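PDB 5Z87: EmGH1 from Erythrobacter marinus, which probably hydrolyses beta-glucosides, releasing terminal glucose from sugars such as cellobiose and gentiobiose, as a member of glycoside hydrolase family 3. Local coordinates for residues 133-137 with 138-142; 362-365 with 366-370; 612-616 with 617-621. One frame throughout, in Å; residues are numbered along the deposited sequence.

Interaction 1 of 3, residues 133-137 with 138-142; sequences HGLLA and DGATQ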
ATOM      1  N   HIS A 133       9.807  -6.030  26.010  1.00 21.56           N
ATOM      2  CA  HIS A 133      10.597  -7.257  26.019  1.00 21.58           C
ATOM      3  C   HIS A 133      11.358  -7.321  27.336  1.00 27.10           C
ATOM      4  O   HIS A 133      12.569  -7.548  27.383  1.00 25.60           O
ATOM      5  CB  HIS A 133      11.534  -7.306  24.811  1.00 20.06           C
ATOM      6  CG  HIS A 133      12.509  -6.173  24.769  1.00 21.41           C
ATOM      7  ND1 HIS A 133      13.761  -6.248  25.344  1.00 23.92           N
ATOM      8  CD2 HIS A 133      12.400  -4.921  24.268  1.00 19.44           C
ATOM      9  CE1 HIS A 133      14.388  -5.098  25.178  1.00 22.39           C
ATOM     10  NE2 HIS A 133      13.583  -4.273  24.535  1.00 22.12           N
ATOM     11  N   GLY A 134      10.624  -7.120  28.424  1.00 24.11           N
ATOM     12  CA  GLY A 134      11.177  -6.818  29.727  1.00 25.36           C
ATOM     13  C   GLY A 134      10.876  -5.384  30.133  1.00 27.78           C
ATOM     14  O   GLY A 134      10.467  -4.543  29.334  1.00 24.04           O
ATOM     15  N   LEU A 135      11.097  -5.113  31.408  1.00 23.63           N
ATOM     16  CA  LEU A 135      10.820  -3.786  31.935  1.00 26.30           C
ATOM     17  C   LEU A 135      11.845  -2.772  31.433  1.00 27.52           C
ATOM     18  O   LEU A 135      13.051  -2.966  31.588  1.00 26.18           O
ATOM     19  CB  LEU A 135      10.826  -3.831  33.457  1.00 23.36           C
ATOM     20  CG  LEU A 135      10.864  -2.495  34.173  1.00 27.27           C
ATOM     21  CD1 LEU A 135       9.548  -1.743  34.003  1.00 17.57           C
ATOM     22  CD2 LEU A 135      11.160  -2.797  35.629  1.00 27.86           C
ATOM     23  N   LEU A 136      11.369  -1.680  30.835  1.00 21.73           N
ATOM     24  CA  LEU A 136      12.261  -0.604  30.411  1.00 29.58           C
ATOM     25  C   LEU A 136      12.643   0.196  31.651  1.00 29.45           C
ATOM     26  O   LEU A 136      12.041   1.219  31.989  1.00 27.14           O
ATOM     27  CB  LEU A 136      11.602   0.270  29.352  1.00 27.42           C
ATOM     28  CG  LEU A 136      12.472   1.080  28.384  1.00 26.28           C
ATOM     29  CD1 LEU A 136      11.581   1.972  27.520  1.00 29.88           C
ATOM     30  CD2 LEU A 136      13.551   1.928  29.056  1.00 27.29           C
ATOM     31  N   ALA A 137      13.680  -0.279  32.334  1.00 29.16           N
ATOM     32  CA  ALA A 137      14.168   0.408  33.524  1.00 29.73           C
ATOM     33  C   ALA A 137      15.591  -0.041  33.805  1.00 29.33           C
ATOM     34  O   ALA A 137      15.990  -1.152  33.452  1.00 25.76           O
ATOM     35  CB  ALA A 137      13.284   0.144  34.754  1.00 25.09           C
ATOM     36  N   ASP A 138      16.339   0.838  34.461  1.00 32.12           N
ATOM     37  CA  ASP A 138      17.734   0.571  34.762  1.00 31.34           C
ATOM     38  C   ASP A 138      17.879  -0.726  35.550  1.00 30.22           C
ATOM     39  O   ASP A 138      17.186  -0.945  36.548  1.00 30.83           O
ATOM     40  CB  ASP A 138      18.317   1.745  35.542  1.00 39.60           C
ATOM     41  CG  ASP A 138      19.808   1.837  35.407  1.00 50.66           C
ATOM     42  OD1 ASP A 138      20.511   1.006  36.026  1.00 52.16           O
ATOM     43  OD2 ASP A 138      20.268   2.734  34.663  1.00 62.90           O
ATOM     44  N   GLY A 139      18.752  -1.606  35.069  1.00 25.04           N
ATOM     45  CA  GLY A 139      19.020  -2.852  35.750  1.00 27.09           C
ATOM     46  C   GLY A 139      17.995  -3.953  35.593  1.00 26.27           C
ATOM     47  O   GLY A 139      18.146  -4.990  36.236  1.00 27.05           O
ATOM     48  N   ALA A 140      16.966  -3.785  34.760  1.00 25.58           N
ATOM     49  CA  ALA A 140      15.988  -4.855  34.556  1.00 21.09           C
ATOM     50  C   ALA A 140      16.444  -5.826  33.462  1.00 23.19           C
ATOM     51  O   ALA A 140      17.221  -5.469  32.572  1.00 20.40           O
ATOM     52  CB  ALA A 140      14.619  -4.276  34.197  1.00 24.13           C
ATOM     53  N   THR A 141      15.950  -7.069  33.547  1.00 18.30           N
ATOM     54  CA  THR A 141      16.278  -8.120  32.585  1.00 25.62           C
ATOM     55  C   THR A 141      15.735  -7.789  31.195  1.00 27.05           C
ATOM     56  O   THR A 141      14.533  -7.567  31.024  1.00 26.57           O
ATOM     57  CB  THR A 141      15.713  -9.457  33.048  1.00 23.26           C
ATOM     58  OG1 THR A 141      15.899  -9.593  34.459  1.00 28.67           O
ATOM     59  CG2 THR A 141      16.402 -10.618  32.323  1.00 25.13           C
ATOM     60  N   GLN A 142      16.621  -7.795  30.197  1.00 27.21           N
ATOM     61  CA  GLN A 142      16.278  -7.467  28.812  1.00 24.44           C
ATOM     62  C   GLN A 142      16.167  -8.752  27.999  1.00 27.65           C
ATOM     63  O   GLN A 142      17.175  -9.316  27.565  1.00 28.28           O
ATOM     64  CB  GLN A 142      17.321  -6.531  28.218  1.00 25.29           C
ATOM     65  CG  GLN A 142      17.290  -5.167  28.854  1.00 27.32           C
ATOM     66  CD  GLN A 142      15.872  -4.633  28.963  1.00 31.18           C
ATOM     67  OE1 GLN A 142      15.281  -4.226  27.964  1.00 28.79           O
ATOM     68  NE2 GLN A 142      15.321  -4.628  30.180  1.00 29.83           N
TER
HETATM   69  O   HOH W   1      12.514  -7.040  32.860  1.00 20.75           O
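Gln142 NE2 spends both of its hydrogens on the backbone of its own loop: it donates to Leu135 O at 3.1 Å and to Ala140 O at 3.2 Å, the second bond nearly straight (170°). Ala140 O lies in the amide plane yet receives the donor from well above its own carbonyl plane; toward Leu135 O the donor is also above the carbonyl plane. These two bonds fix the rotation of the amide. The side chain gets there by bending at its second torsion (chi2 -47°), which folds the amide back over the loop. Gln142 OE1 consequently faces His133 and meets the ring carbon CE1 at 3.1 Å, with ring and amide planes 73° apart; this oxygen is buried and has no hydrogen-bonding partner in the model. His133 is itself held by a bond from NE2 to Gly451 O. Leu135 O also takes a weak bond from Ala137 N, closing an inverse gamma turn centred on Leu136. Beside it the methyl of Ala140 packs on Leu135 CB at 3.9 Å. A water bridges the two limbs of the loop, accepting from Leu135 N at 2.8 Å and donating to Thr141 O at the same distance. Gly134 passes so near Thr141 O that a beta carbon would collide with it. Farther out, Asp138 O is bound by Arg172, Thr141 OG1 by Glu168 and Gln142 N by Glu605. The tip is a type II beta turn from Ala137 to Ala140, sealed by Ala140 N to Ala137 O at 3.1 Å, with Gly139 taking the positive phi usual at its third position; it belongs to the long loop after strand 126-129 of the family 3 N-terminal, TIM-barrel-type domain.

Interaction 2 of 3, residues 362-365 with 366-370; sequences GLLE and ERYVR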
ATOM      1  N   GLY A 362     -21.249  23.885  30.477  1.00 33.45           N
ATOM      2  CA  GLY A 362     -22.376  23.338  29.748  1.00 30.17           C
ATOM      3  C   GLY A 362     -22.067  22.787  28.373  1.00 35.22           C
ATOM      4  O   GLY A 362     -22.997  22.419  27.645  1.00 31.05           O
ATOM      5  N   LEU A 363     -20.796  22.706  27.994  1.00 36.05           N
ATOM      6  CA  LEU A 363     -20.405  22.181  26.693  1.00 32.53           C
ATOM      7  C   LEU A 363     -20.167  20.677  26.701  1.00 32.20           C
ATOM      8  O   LEU A 363     -19.836  20.119  25.650  1.00 28.01           O
ATOM      9  CB  LEU A 363     -19.148  22.907  26.204  1.00 27.03           C
ATOM     10  CG  LEU A 363     -19.302  24.421  26.320  1.00 33.82           C
ATOM     11  CD1 LEU A 363     -17.961  25.136  26.236  1.00 25.75           C
ATOM     12  CD2 LEU A 363     -20.259  24.912  25.247  1.00 26.44           C
ATOM     13  N   LEU A 364     -20.331  20.013  27.849  1.00 29.39           N
ATOM     14  CA  LEU A 364     -20.023  18.593  27.982  1.00 28.27           C
ATOM     15  C   LEU A 364     -20.827  18.015  29.140  1.00 27.11           C
ATOM     16  O   LEU A 364     -20.884  18.617  30.214  1.00 30.89           O
ATOM     17  CB  LEU A 364     -18.520  18.382  28.218  1.00 21.62           C
ATOM     18  CG  LEU A 364     -18.001  16.966  28.507  1.00 33.40           C
ATOM     19  CD1 LEU A 364     -18.288  15.998  27.355  1.00 23.17           C
ATOM     20  CD2 LEU A 364     -16.502  17.005  28.800  1.00 27.56           C
ATOM     21  N   GLU A 365     -21.428  16.848  28.932  1.00 30.92           N
ATOM     22  CA  GLU A 365     -22.226  16.209  29.973  1.00 29.80           C
ATOM     23  C   GLU A 365     -21.325  15.534  31.002  1.00 32.24           C
ATOM     24  O   GLU A 365     -20.394  14.801  30.646  1.00 30.63           O
ATOM     25  CB  GLU A 365     -23.184  15.185  29.365  1.00 31.14           C
ATOM     26  CG  GLU A 365     -24.341  15.807  28.594  1.00 40.94           C
ATOM     27  CD  GLU A 365     -24.753  14.968  27.400  1.00 53.11           C
ATOM     28  OE1 GLU A 365     -25.565  14.033  27.584  1.00 56.35           O
ATOM     29  OE2 GLU A 365     -24.260  15.242  26.278  1.00 64.73           O
ATOM     30  N   GLU A 366     -21.628  15.761  32.283  1.00 28.29           N
ATOM     31  CA  GLU A 366     -20.780  15.242  33.353  1.00 31.92           C
ATOM     32  C   GLU A 366     -20.711  13.720  33.323  1.00 29.25           C
ATOM     33  O   GLU A 366     -19.701  13.138  33.738  1.00 25.98           O
ATOM     34  CB  GLU A 366     -21.283  15.751  34.713  1.00 27.96           C
ATOM     35  CG  GLU A 366     -20.917  14.891  35.920  1.00 38.28           C
ATOM     36  CD  GLU A 366     -20.898  15.683  37.227  1.00 47.01           C
ATOM     37  OE1 GLU A 366     -21.279  16.877  37.214  1.00 42.72           O
ATOM     38  OE2 GLU A 366     -20.483  15.110  38.264  1.00 41.47           O
ATOM     39  N   ARG A 367     -21.746  13.061  32.791  1.00 21.08           N
ATOM     40  CA  ARG A 367     -21.768  11.606  32.785  1.00 25.05           C
ATOM     41  C   ARG A 367     -20.601  10.994  32.000  1.00 29.95           C
ATOM     42  O   ARG A 367     -20.246   9.840  32.259  1.00 30.18           O
ATOM     43  CB  ARG A 367     -23.108  11.108  32.237  1.00 28.33           C
ATOM     44  CG  ARG A 367     -23.260  11.189  30.722  1.00 36.63           C
ATOM     45  CD  ARG A 367     -24.545  10.501  30.271  1.00 44.43           C
ATOM     46  NE  ARG A 367     -24.442   9.915  28.934  1.00 50.72           N
ATOM     47  CZ  ARG A 367     -24.835  10.526  27.822  1.00 54.96           C
ATOM     48  NH1 ARG A 367     -24.708   9.921  26.648  1.00 57.88           N
ATOM     49  NH2 ARG A 367     -25.352  11.748  27.885  1.00 58.55           N
ATOM     50  N   TYR A 368     -19.992  11.735  31.063  1.00 27.24           N
ATOM     51  CA  TYR A 368     -18.821  11.214  30.353  1.00 27.81           C
ATOM     52  C   TYR A 368     -17.589  11.208  31.254  1.00 25.98           C
ATOM     53  O   TYR A 368     -16.776  10.276  31.206  1.00 23.71           O
ATOM     54  CB  TYR A 368     -18.569  12.035  29.079  1.00 22.50           C
ATOM     55  CG  TYR A 368     -19.579  11.733  27.992  1.00 31.76           C
ATOM     56  CD1 TYR A 368     -19.498  10.558  27.249  1.00 26.23           C
ATOM     57  CD2 TYR A 368     -20.622  12.610  27.717  1.00 36.20           C
ATOM     58  CE1 TYR A 368     -20.418  10.264  26.264  1.00 26.11           C
ATOM     59  CE2 TYR A 368     -21.554  12.318  26.723  1.00 38.73           C
ATOM     60  CZ  TYR A 368     -21.441  11.141  26.006  1.00 31.12           C
ATOM     61  OH  TYR A 368     -22.356  10.835  25.030  1.00 32.54           O
ATOM     62  N   VAL A 369     -17.437  12.239  32.089  1.00 26.46           N
ATOM     63  CA  VAL A 369     -16.370  12.230  33.080  1.00 26.44           C
ATOM     64  C   VAL A 369     -16.544  11.056  34.028  1.00 25.35           C
ATOM     65  O   VAL A 369     -15.582  10.346  34.342  1.00 27.64           O
ATOM     66  CB  VAL A 369     -16.329  13.572  33.827  1.00 26.57           C
ATOM     67  CG1 VAL A 369     -15.312  13.515  34.944  1.00 22.09           C
ATOM     68  CG2 VAL A 369     -15.979  14.689  32.857  1.00 21.91           C
ATOM     69  N   ARG A 370     -17.782  10.808  34.463  1.00 29.08           N
ATOM     70  CA  ARG A 370     -18.058   9.723  35.401  1.00 26.01           C
ATOM     71  C   ARG A 370     -17.868   8.353  34.749  1.00 29.34           C
ATOM     72  O   ARG A 370     -17.357   7.421  35.388  1.00 24.16           O
ATOM     73  CB  ARG A 370     -19.481   9.885  35.957  1.00 30.43           C
ATOM     74  CG  ARG A 370     -20.133   8.629  36.528  1.00 25.17           C
ATOM     75  CD  ARG A 370     -19.441   8.181  37.786  1.00 28.36           C
ATOM     76  NE  ARG A 370     -19.955   6.919  38.329  1.00 35.64           N
ATOM     77  CZ  ARG A 370     -20.722   6.838  39.419  1.00 39.87           C
ATOM     78  NH1 ARG A 370     -21.076   7.949  40.058  1.00 27.71           N
ATOM     79  NH2 ARG A 370     -21.139   5.654  39.866  1.00 32.09           N
TER
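The guanidinium of Arg367 has Glu365 OE1 at its edge, close to its plane, while Tyr368 CE2 lies over the centre of one face, 3.8 Å above it. Glu365 and Arg367 run side by side and point the same way, their carboxylate and guanidinium planes 65° apart. A salt bridge links Glu365 OE1 to Arg367 NH2, but the two atoms are modelled too close together, and its exact geometry is doubtful. Arg367 leaves the helix with CG between its backbone N and carbonyl carbon (chi1 77°), which brings the long chain alongside Glu365 and over the tyrosine. The Tyr368 ring has Glu365 O at its edge, 3.7 Å from CD2, and Glu365 CB at 4.0 Å from the same atom. The carboxylate of Glu365 stands practically perpendicular to this ring. Leu364 approaches it obliquely, with CD1 4.1 Å from Tyr368 CD2, and both side chains also rest on Leu338 and Arg339 of helix 330-340. Tyr368 N donates to Glu365 O at 3.1 Å (160°), a backbone bond between residues three apart. Val369, buried, packs on Val359 of helix 355-360 and Met59 of helix 56-61. Gly362, at positive phi, completes a Schellman motif behind helix 355-360, and the short link that follows leads straight into helix 366-382: a tight helix-to-helix connection within the family 3 N-terminal domain.

Interaction 3 of 3, residues 612-616 with 617-621; sequences ASILF and GDVNP. With EDO (1,2-ethanediol), chain I.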
ATOM      1  N   ALA A 612      26.612 -18.252  20.160  1.00 32.37           N
ATOM      2  CA  ALA A 612      27.775 -19.129  20.183  1.00 27.13           C
ATOM      3  C   ALA A 612      27.359 -20.584  20.340  1.00 27.86           C
ATOM      4  O   ALA A 612      27.902 -21.470  19.674  1.00 30.47           O
ATOM      5  CB  ALA A 612      28.724 -18.710  21.308  1.00 32.29           C
ATOM      6  N   SER A 613      26.370 -20.846  21.194  1.00 28.70           N
ATOM      7  CA  SER A 613      25.917 -22.218  21.389  1.00 27.26           C
ATOM      8  C   SER A 613      25.322 -22.811  20.112  1.00 35.30           C
ATOM      9  O   SER A 613      25.447 -24.019  19.865  1.00 32.08           O
ATOM     10  CB  SER A 613      24.899 -22.264  22.531  1.00 25.21           C
ATOM     11  OG  SER A 613      25.497 -21.877  23.760  1.00 37.93           O
ATOM     12  N   ILE A 614      24.664 -21.986  19.296  1.00 29.00           N
ATOM     13  CA  ILE A 614      24.085 -22.498  18.063  1.00 33.44           C
ATOM     14  C   ILE A 614      25.154 -22.618  16.988  1.00 26.68           C
ATOM     15  O   ILE A 614      25.122 -23.549  16.176  1.00 29.57           O
ATOM     16  CB  ILE A 614      22.912 -21.606  17.615  1.00 28.34           C
ATOM     17  CG1 ILE A 614      21.669 -21.942  18.426  1.00 26.00           C
ATOM     18  CG2 ILE A 614      22.615 -21.761  16.123  1.00 20.42           C
ATOM     19  CD1 ILE A 614      20.700 -20.787  18.514  1.00 34.42           C
ATOM     20  N   LEU A 615      26.126 -21.711  16.972  1.00 23.76           N
ATOM     21  CA  LEU A 615      27.174 -21.807  15.961  1.00 32.40           C
ATOM     22  C   LEU A 615      27.966 -23.106  16.084  1.00 35.07           C
ATOM     23  O   LEU A 615      28.455 -23.627  15.077  1.00 38.91           O
ATOM     24  CB  LEU A 615      28.107 -20.604  16.047  1.00 27.36           C
ATOM     25  CG  LEU A 615      27.545 -19.323  15.431  1.00 29.73           C
ATOM     26  CD1 LEU A 615      28.414 -18.131  15.783  1.00 31.44           C
ATOM     27  CD2 LEU A 615      27.420 -19.465  13.937  1.00 24.98           C
ATOM     28  N   PHE A 616      28.058 -23.673  17.287  1.00 31.82           N
ATOM     29  CA  PHE A 616      28.913 -24.828  17.536  1.00 33.72           C
ATOM     30  C   PHE A 616      28.125 -26.109  17.791  1.00 33.22           C
ATOM     31  O   PHE A 616      28.721 -27.143  18.108  1.00 44.32           O
ATOM     32  CB  PHE A 616      29.868 -24.524  18.701  1.00 28.95           C
ATOM     33  CG  PHE A 616      31.050 -23.668  18.295  1.00 31.84           C
ATOM     34  CD1 PHE A 616      32.098 -24.213  17.564  1.00 30.49           C
ATOM     35  CD2 PHE A 616      31.100 -22.323  18.620  1.00 30.66           C
ATOM     36  CE1 PHE A 616      33.178 -23.433  17.171  1.00 31.84           C
ATOM     37  CE2 PHE A 616      32.175 -21.528  18.225  1.00 31.19           C
ATOM     38  CZ  PHE A 616      33.216 -22.086  17.501  1.00 32.08           C
ATOM     39  N   GLY A 617      26.807 -26.073  17.663  1.00 32.71           N
ATOM     40  CA  GLY A 617      26.026 -27.284  17.713  1.00 22.10           C
ATOM     41  C   GLY A 617      25.527 -27.689  19.075  1.00 29.30           C
ATOM     42  O   GLY A 617      24.783 -28.674  19.165  1.00 30.21           O
ATOM     43  N   ASP A 618      25.910 -26.984  20.143  1.00 24.12           N
ATOM     44  CA  ASP A 618      25.364 -27.331  21.455  1.00 28.13           C
ATOM     45  C   ASP A 618      23.853 -27.135  21.485  1.00 27.71           C
ATOM     46  O   ASP A 618      23.138 -27.882  22.159  1.00 26.22           O
ATOM     47  CB  ASP A 618      26.023 -26.497  22.555  1.00 28.60           C
ATOM     48  CG  ASP A 618      27.542 -26.595  22.544  1.00 36.53           C
ATOM     49  OD1 ASP A 618      28.087 -27.570  21.990  1.00 36.48           O
ATOM     50  OD2 ASP A 618      28.196 -25.680  23.083  1.00 43.82           O
ATOM     51  N   VAL A 619      23.351 -26.149  20.752  1.00 24.66           N
ATOM     52  CA  VAL A 619      21.919 -25.948  20.578  1.00 29.43           C
ATOM     53  C   VAL A 619      21.608 -26.170  19.105  1.00 23.31           C
ATOM     54  O   VAL A 619      22.294 -25.630  18.237  1.00 21.99           O
ATOM     55  CB  VAL A 619      21.477 -24.546  21.042  1.00 27.86           C
ATOM     56  CG1 VAL A 619      20.033 -24.280  20.664  1.00 22.22           C
ATOM     57  CG2 VAL A 619      21.659 -24.402  22.562  1.00 27.56           C
ATOM     58  N   ASN A 620      20.605 -26.982  18.826  1.00 21.82           N
ATOM     59  CA  ASN A 620      20.109 -27.101  17.465  1.00 27.84           C
ATOM     60  C   ASN A 620      19.137 -25.955  17.183  1.00 29.73           C
ATOM     61  O   ASN A 620      18.096 -25.866  17.849  1.00 24.30           O
ATOM     62  CB  ASN A 620      19.424 -28.449  17.262  1.00 22.40           C
ATOM     63  CG  ASN A 620      19.328 -28.826  15.802  1.00 24.51           C
ATOM     64  OD1 ASN A 620      19.521 -27.980  14.935  1.00 20.85           O
ATOM     65  ND2 ASN A 620      19.044 -30.101  15.520  1.00 19.11           N
ATOM     66  N   PRO A 621      19.428 -25.067  16.228  1.00 26.79           N
ATOM     67  CA  PRO A 621      18.542 -23.914  16.003  1.00 25.65           C
ATOM     68  C   PRO A 621      17.160 -24.366  15.566  1.00 22.79           C
ATOM     69  O   PRO A 621      17.001 -25.354  14.849  1.00 24.74           O
ATOM     70  CB  PRO A 621      19.253 -23.122  14.905  1.00 23.08           C
ATOM     71  CG  PRO A 621      20.090 -24.157  14.194  1.00 25.73           C
ATOM     72  CD  PRO A 621      20.551 -25.085  15.280  1.00 25.99           C
TER
HETATM   73  C1  EDO I 807      18.105 -29.905  20.831  1.00 41.50           C
HETATM   74  O1  EDO I 807      16.843 -29.243  20.646  1.00 43.91           O
HETATM   75  C2  EDO I 807      19.058 -29.007  21.614  1.00 36.61           C
HETATM   76  O2  EDO I 807      19.204 -27.776  20.899  1.00 35.39           O
HETATM   77  O   HOH W   2      26.932 -24.334  24.785  1.00 35.25           O
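A Schellman motif ends helix 607-615, and the chain beyond it folds back on the last helical turn. Gly617 makes the turn at positive phi (91°), where a beta carbon would press against Phe616 O. Its N gives a weak bond to Ile614 O at 3.4 Å, while Val619 N donates more firmly to Ser613 O at 3.1 Å (165°). The returning loop lays apolar groups along the helix. Ile614 serves two of them with its two branches: CG1, beside the backbone N (chi1 -79°), touches Val619 CG1 at 3.6 Å, and CG2 meets Pro621 CB at 3.8 Å. Val619 divides its methyls between two successive helix residues, CG2 reaching Ser613 CB at 3.9 Å. An alanine in place of Ile614 would keep neither branch and would probably open a gap beside Val619 and Pro621, leaving the backbone bonds of the turn to hold the loop. On the polar side a water bonds Ser613 OG at 3.0 Å and donates to Asp618 OD2; the serine hydroxyl is also bonded to His609 O and Arg410, and the aspartate oxygen to Tyr469. Asn620 N donates to O2 of a 1,2-ethanediol at 2.6 Å, a molecule probably left from crystallisation. Phe616 stacks on Tyr469 of helix 462-473, Ser613 and Val619 both touch Glu414 of helix 403-416, and Ile614 and Leu615 rest on Leu598 of strand 596-601, so the helix end lies against that strand and touches both helices.

How the interactions relate
Along the chain the three local contacts follow in numerical order, and none touches another. Interactions 1 and 2 share the family 3 N-terminal domain, their centres 40 Å apart: one in the loop after barrel strand 126-129, the other at a distant helix-to-helix joint. Interaction 3 belongs to the C-terminal domain, with its centre 26 Å from that of interaction 1 but 61 Å from that of interaction 2, on the opposite side of the chain's centre. Interaction 1 thus lies nearer the middle, and its bonds to Gly451 and Glu605 join the two domains; Glu605 shortly precedes helix 607-615, whose end forms interaction 3.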